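Local coordinates for protein nicotinate-nucleotide--dimethylbenzimidazole phosphoribosyltransferase (Thermus thermophilus HB8, PDB 1WX1) that probably catalyses the transfer of phosphoribose from nicotinate mononucleotide to 5,6-dimethylbenzimidazole, giving alpha-ribazole 5'-phosphate for cobalamin synthesis, at residues L76-L79 against A84-Q87; G47-A52 against G307-M312. One frame throughout, in Å; residues are numbered along the deposited sequence.

Overall arrangement
Both contacts belong to the parallel alpha/beta fold of this chain and lie about 12 Å apart, centre to centre. Strand 47-54 supplies one half of interaction 2 and is followed in the chain by helices 70-79 and 84-91, which form interaction 1; the other half of interaction 2, on helix 306-321, comes near the C-terminal end. The two contacts touch: Ile85 CD1 is 3.5 Å from Val309 CG2, and Phe78 packs on Val51. Glu304, the predicted proton acceptor, just precedes helix 306-321, and Glu304 OE1 accepts a hydrogen bond from Ile85 N. Ile85 and, at a greater distance, Val49 thus bring both contacts close to the predicted active-site residue.

Interaction 1. Residues L76-L79 against A84-Q87; sequences LNFL and AINQ
Asn77 and Phe78, near the end of helix 70-79, face Ile85 and Asn86 in the first turn of helix 84-91, a helix-loop-helix joined by four residues beside the parallel sheet. Asn77 adds little here, and its OD1 is hydrogen-bonded to Thr17 of the second subunit. Phe78 has the largest share of the contact, Asn86 the next. With CG anti to the carbonyl carbon (chi1 -66°), the CD2-CE2 side of the Phe78 ring meets the branch methyl of Ile85 obliquely, Ile85 CG2 lying 3.8 Å from Phe78 CD2. Phe78 and Ile85 both touch or closely approach Glu304, so the helix pair borders the predicted proton acceptor. Asn86 OD1 lies at the ring edge near its plane, 4.1 Å from Phe78 CD2, with the amide turned 52° against the ring. That oxygen accepts a hydrogen bond from Ala83 N while Asn86 ND2 donates to Phe78 O, so one amide ties the connecting loop to the preceding helix. With an alanine here, Ala83 N and the Phe78 carbonyl would probably both lose their side-chain partner. The ND2 to Phe78 O bond of Asn86 is 3.0 Å long, bent to 136° at the hydrogen, and meets a lone pair in the carbonyl plane.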
ATOM      1  N   LEU A  76      21.556   4.865  16.633  1.00 16.59           N
ATOM      2  CA  LEU A  76      22.032   3.622  17.223  1.00 17.82           C
ATOM      3  C   LEU A  76      20.932   2.564  17.101  1.00 16.59           C
ATOM      4  O   LEU A  76      21.213   1.399  16.841  1.00 18.85           O
ATOM      5  CB  LEU A  76      22.405   3.840  18.692  1.00 17.45           C
ATOM      6  CG  LEU A  76      23.655   4.700  18.902  1.00 17.79           C
ATOM      7  CD1 LEU A  76      23.851   4.964  20.391  1.00 20.86           C
ATOM      8  CD2 LEU A  76      24.872   3.995  18.320  1.00 18.61           C
ATOM      9  N   ASN A  77      19.683   2.985  17.279  1.00 16.40           N
ATOM     10  CA  ASN A  77      18.539   2.078  17.174  1.00 17.86           C
ATOM     11  C   ASN A  77      18.513   1.510  15.750  1.00 18.14           C
ATOM     12  O   ASN A  77      18.284   0.313  15.564  1.00 18.68           O
ATOM     13  CB  ASN A  77      17.237   2.842  17.472  1.00 18.37           C
ATOM     14  CG  ASN A  77      16.058   1.920  17.800  1.00 20.99           C
ATOM     15  OD1 ASN A  77      14.901   2.363  17.828  1.00 23.51           O
ATOM     16  ND2 ASN A  77      16.344   0.651  18.063  1.00 15.65           N
ATOM     17  N   PHE A  78      18.752   2.369  14.754  1.00 17.29           N
ATOM     18  CA  PHE A  78      18.782   1.944  13.347  1.00 16.99           C
ATOM     19  C   PHE A  78      19.847   0.868  13.156  1.00 18.88           C
ATOM     20  O   PHE A  78      19.606  -0.147  12.507  1.00 18.37           O
ATOM     21  CB  PHE A  78      19.148   3.105  12.405  1.00 16.52           C
ATOM     22  CG  PHE A  78      18.133   4.217  12.347  1.00 16.35           C
ATOM     23  CD1 PHE A  78      18.532   5.511  12.006  1.00 17.79           C
ATOM     24  CD2 PHE A  78      16.795   3.986  12.649  1.00 17.11           C
ATOM     25  CE1 PHE A  78      17.610   6.557  11.960  1.00 16.81           C
ATOM     26  CE2 PHE A  78      15.864   5.025  12.604  1.00 18.58           C
ATOM     27  CZ  PHE A  78      16.278   6.314  12.268  1.00 17.28           C
ATOM     28  N   LEU A  79      21.032   1.106  13.712  1.00 18.41           N
ATOM     29  CA  LEU A  79      22.136   0.162  13.572  1.00 20.30           C
ATOM     30  C   LEU A  79      21.891  -1.149  14.312  1.00 21.55           C
ATOM     31  O   LEU A  79      22.511  -2.166  14.007  1.00 22.73           O
ATOM     32  CB  LEU A  79      23.443   0.800  14.058  1.00 20.29           C
ATOM     33  CG  LEU A  79      23.853   2.096  13.343  1.00 22.30           C
ATOM     34  CD1 LEU A  79      25.187   2.586  13.902  1.00 20.80           C
ATOM     35  CD2 LEU A  79      23.960   1.854  11.838  1.00 20.51           C
ATOM     36  N   ALA A  84      11.335   1.561  13.334  1.00 16.00           N
ATOM     37  CA  ALA A  84      10.262   1.242  12.404  1.00 17.49           C
ATOM     38  C   ALA A  84      10.830   0.981  11.012  1.00 17.20           C
ATOM     39  O   ALA A  84      10.433   0.027  10.334  1.00 18.07           O
ATOM     40  CB  ALA A  84       9.252   2.394  12.353  1.00 17.75           C
ATOM     41  N   ILE A  85      11.770   1.819  10.587  1.00 15.93           N
ATOM     42  CA  ILE A  85      12.357   1.662   9.263  1.00 17.39           C
ATOM     43  C   ILE A  85      13.003   0.289   9.071  1.00 16.46           C
ATOM     44  O   ILE A  85      12.888  -0.305   8.001  1.00 16.93           O
ATOM     45  CB  ILE A  85      13.394   2.786   8.957  1.00 17.29           C
ATOM     46  CG1 ILE A  85      13.826   2.699   7.489  1.00 18.04           C
ATOM     47  CG2 ILE A  85      14.602   2.673   9.877  1.00 16.53           C
ATOM     48  CD1 ILE A  85      12.677   2.868   6.508  1.00 20.07           C
ATOM     49  N   ASN A  86      13.673  -0.227  10.098  1.00 16.34           N
ATOM     50  CA  ASN A  86      14.293  -1.542   9.976  1.00 16.71           C
ATOM     51  C   ASN A  86      13.236  -2.617   9.761  1.00 17.18           C
ATOM     52  O   ASN A  86      13.431  -3.540   8.968  1.00 17.88           O
ATOM     53  CB  ASN A  86      15.091  -1.909  11.229  1.00 18.11           C
ATOM     54  CG  ASN A  86      16.197  -0.929  11.527  1.00 20.16           C
ATOM     55  OD1 ASN A  86      16.046  -0.059  12.378  1.00 18.80           O
ATOM     56  ND2 ASN A  86      17.315  -1.056  10.814  1.00 18.64           N
ATOM     57  N   GLN A  87      12.124  -2.502  10.483  1.00 15.72           N
ATOM     58  CA  GLN A  87      11.045  -3.479  10.387  1.00 18.76           C
ATOM     59  C   GLN A  87      10.360  -3.452   9.026  1.00 18.35           C
ATOM     60  O   GLN A  87      10.078  -4.502   8.443  1.00 18.91           O
ATOM     61  CB  GLN A  87      10.010  -3.234  11.490  1.00 18.23           C
ATOM     62  CG  GLN A  87      10.568  -3.330  12.905  1.00 20.46           C
ATOM     63  CD  GLN A  87      11.452  -4.552  13.112  1.00 22.92           C
ATOM     64  OE1 GLN A  87      11.097  -5.666  12.731  1.00 22.40           O
ATOM     65  NE2 GLN A  87      12.612  -4.343  13.727  1.00 26.63           N
TER

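Interaction 2. Residues G47-A52 against G307-M312; sequences GAVVVA and GAVLAM
Strand 47-52 and helix 307-312 run antiparallel, their axes at 180° and 9.4 Å apart at closest approach, with Val49 opposite Val309 and Gly47 opposite Met312. At the first of these pairs the valines cross at about a right angle. Val309 CG2, set beside its backbone N and anti to its carbonyl carbon, reaches Val49 CB at 3.9 Å and Val49 CG1 at 4.0 Å, so one methyl of the helix rests against the branch point and one arm of the strand valine. Met312 works differently, reaching obliquely across to the strand backbone. Its chain is extended beyond CG (chi2 -173°, chi3 170°), which carries Met312 SD to 4.2 Å from Gly47 CA and the terminal methyl, Met312 CE, to 3.5 Å from Ala48 O. The sulfur thus packs directly on the CA of Gly47. Ala48 turns its own methyl away from the helix and meets Met312 through its main chain. Neighbouring strands complete the surface under the helix: Met312 also touches Cys94 on strand 94-100 and Leu157 and Ala159 on strand 157-163. Near the start of the helix, Asp250 OD1 accepts a hydrogen bond from Ala308 N. This is the apolar helix-on-sheet packing of a parallel alpha/beta fold, in which the helix following the predicted active-site Glu304 lies against a central strand.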
ATOM      1  N   GLY A  47      15.553  -3.113  -3.111  1.00 15.88           N
ATOM      2  CA  GLY A  47      15.450  -1.673  -2.985  1.00 15.81           C
ATOM      3  C   GLY A  47      16.416  -1.232  -1.904  1.00 15.11           C
ATOM      4  O   GLY A  47      17.030  -2.073  -1.241  1.00 14.01           O
ATOM      5  N   ALA A  48      16.584   0.073  -1.741  1.00 10.97           N
ATOM      6  CA  ALA A  48      17.448   0.593  -0.691  1.00 13.82           C
ATOM      7  C   ALA A  48      16.931   1.936  -0.194  1.00 13.72           C
ATOM      8  O   ALA A  48      16.311   2.692  -0.943  1.00 15.05           O
ATOM      9  CB  ALA A  48      18.899   0.746  -1.196  1.00 13.25           C
ATOM     10  N   VAL A  49      17.152   2.204   1.086  1.00 13.72           N
ATOM     11  CA  VAL A  49      16.774   3.478   1.674  1.00 14.12           C
ATOM     12  C   VAL A  49      18.006   3.984   2.415  1.00 14.21           C
ATOM     13  O   VAL A  49      18.671   3.224   3.128  1.00 13.60           O
ATOM     14  CB  VAL A  49      15.570   3.356   2.669  1.00 13.89           C
ATOM     15  CG1 VAL A  49      15.915   2.424   3.833  1.00 14.72           C
ATOM     16  CG2 VAL A  49      15.207   4.741   3.215  1.00 12.52           C
ATOM     17  N   VAL A  50      18.343   5.249   2.193  1.00 13.99           N
ATOM     18  CA  VAL A  50      19.469   5.857   2.879  1.00 13.31           C
ATOM     19  C   VAL A  50      18.850   6.855   3.842  1.00 13.20           C
ATOM     20  O   VAL A  50      18.188   7.810   3.425  1.00 12.89           O
ATOM     21  CB  VAL A  50      20.416   6.595   1.912  1.00 13.62           C
ATOM     22  CG1 VAL A  50      21.531   7.284   2.705  1.00 15.08           C
ATOM     23  CG2 VAL A  50      21.015   5.602   0.916  1.00 15.79           C
ATOM     24  N   VAL A  51      19.043   6.609   5.129  1.00 12.09           N
ATOM     25  CA  VAL A  51      18.499   7.476   6.163  1.00 14.47           C
ATOM     26  C   VAL A  51      19.577   8.462   6.591  1.00 13.30           C
ATOM     27  O   VAL A  51      20.578   8.067   7.184  1.00 14.17           O
ATOM     28  CB  VAL A  51      18.050   6.652   7.391  1.00 15.51           C
ATOM     29  CG1 VAL A  51      17.376   7.562   8.420  1.00 15.89           C
ATOM     30  CG2 VAL A  51      17.111   5.534   6.949  1.00 15.60           C
ATOM     31  N   ALA A  52      19.371   9.737   6.274  1.00 13.17           N
ATOM     32  CA  ALA A  52      20.326  10.786   6.620  1.00 13.11           C
ATOM     33  C   ALA A  52      19.962  11.372   7.982  1.00 14.53           C
ATOM     34  O   ALA A  52      18.798  11.677   8.241  1.00 14.12           O
ATOM     35  CB  ALA A  52      20.310  11.875   5.550  1.00 14.20           C
ATOM     36  N   GLY A 307       7.429   5.580   5.037  1.00 15.74           N
ATOM     37  CA  GLY A 307       6.389   5.605   4.024  1.00 15.60           C
ATOM     38  C   GLY A 307       6.906   5.188   2.662  1.00 16.33           C
ATOM     39  O   GLY A 307       6.233   4.465   1.928  1.00 16.57           O
ATOM     40  N   ALA A 308       8.107   5.646   2.323  1.00 14.17           N
ATOM     41  CA  ALA A 308       8.713   5.308   1.049  1.00 13.79           C
ATOM     42  C   ALA A 308       8.956   3.808   0.934  1.00 14.67           C
ATOM     43  O   ALA A 308       8.689   3.208  -0.108  1.00 14.47           O
ATOM     44  CB  ALA A 308      10.032   6.060   0.883  1.00 14.61           C
ATOM     45  N   VAL A 309       9.473   3.209   2.003  1.00 15.74           N
ATOM     46  CA  VAL A 309       9.766   1.781   2.010  1.00 14.72           C
ATOM     47  C   VAL A 309       8.496   0.935   1.923  1.00 17.06           C
ATOM     48  O   VAL A 309       8.474  -0.096   1.242  1.00 14.99           O
ATOM     49  CB  VAL A 309      10.588   1.399   3.265  1.00 15.14           C
ATOM     50  CG1 VAL A 309      10.706  -0.119   3.385  1.00 15.65           C
ATOM     51  CG2 VAL A 309      11.981   2.020   3.163  1.00 14.69           C
ATOM     52  N   LEU A 310       7.439   1.375   2.598  1.00 17.31           N
ATOM     53  CA  LEU A 310       6.166   0.660   2.558  1.00 18.41           C
ATOM     54  C   LEU A 310       5.588   0.667   1.145  1.00 18.88           C
ATOM     55  O   LEU A 310       4.819  -0.219   0.775  1.00 17.24           O
ATOM     56  CB  LEU A 310       5.163   1.306   3.515  1.00 18.78           C
ATOM     57  CG  LEU A 310       5.416   1.103   5.011  1.00 21.64           C
ATOM     58  CD1 LEU A 310       4.407   1.902   5.817  1.00 21.42           C
ATOM     59  CD2 LEU A 310       5.317  -0.381   5.343  1.00 20.70           C
ATOM     60  N   ALA A 311       5.958   1.669   0.353  1.00 18.56           N
ATOM     61  CA  ALA A 311       5.454   1.777  -1.016  1.00 17.45           C
ATOM     62  C   ALA A 311       6.242   0.974  -2.049  1.00 19.33           C
ATOM     63  O   ALA A 311       5.785   0.799  -3.182  1.00 17.64           O
ATOM     64  CB  ALA A 311       5.416   3.236  -1.436  1.00 18.70           C
ATOM     65  N   MET A 312       7.415   0.474  -1.675  1.00 17.97           N
ATOM     66  CA  MET A 312       8.223  -0.272  -2.634  1.00 17.71           C
ATOM     67  C   MET A 312       7.534  -1.512  -3.197  1.00 16.67           C
ATOM     68  O   MET A 312       7.619  -1.770  -4.396  1.00 16.62           O
ATOM     69  CB  MET A 312       9.581  -0.636  -2.027  1.00 17.92           C
ATOM     70  CG  MET A 312      10.455   0.588  -1.775  1.00 18.01           C
ATOM     71  SD  MET A 312      12.135   0.173  -1.243  1.00 20.68           S
ATOM     72  CE  MET A 312      12.930   1.776  -1.342  1.00 19.08           C
TER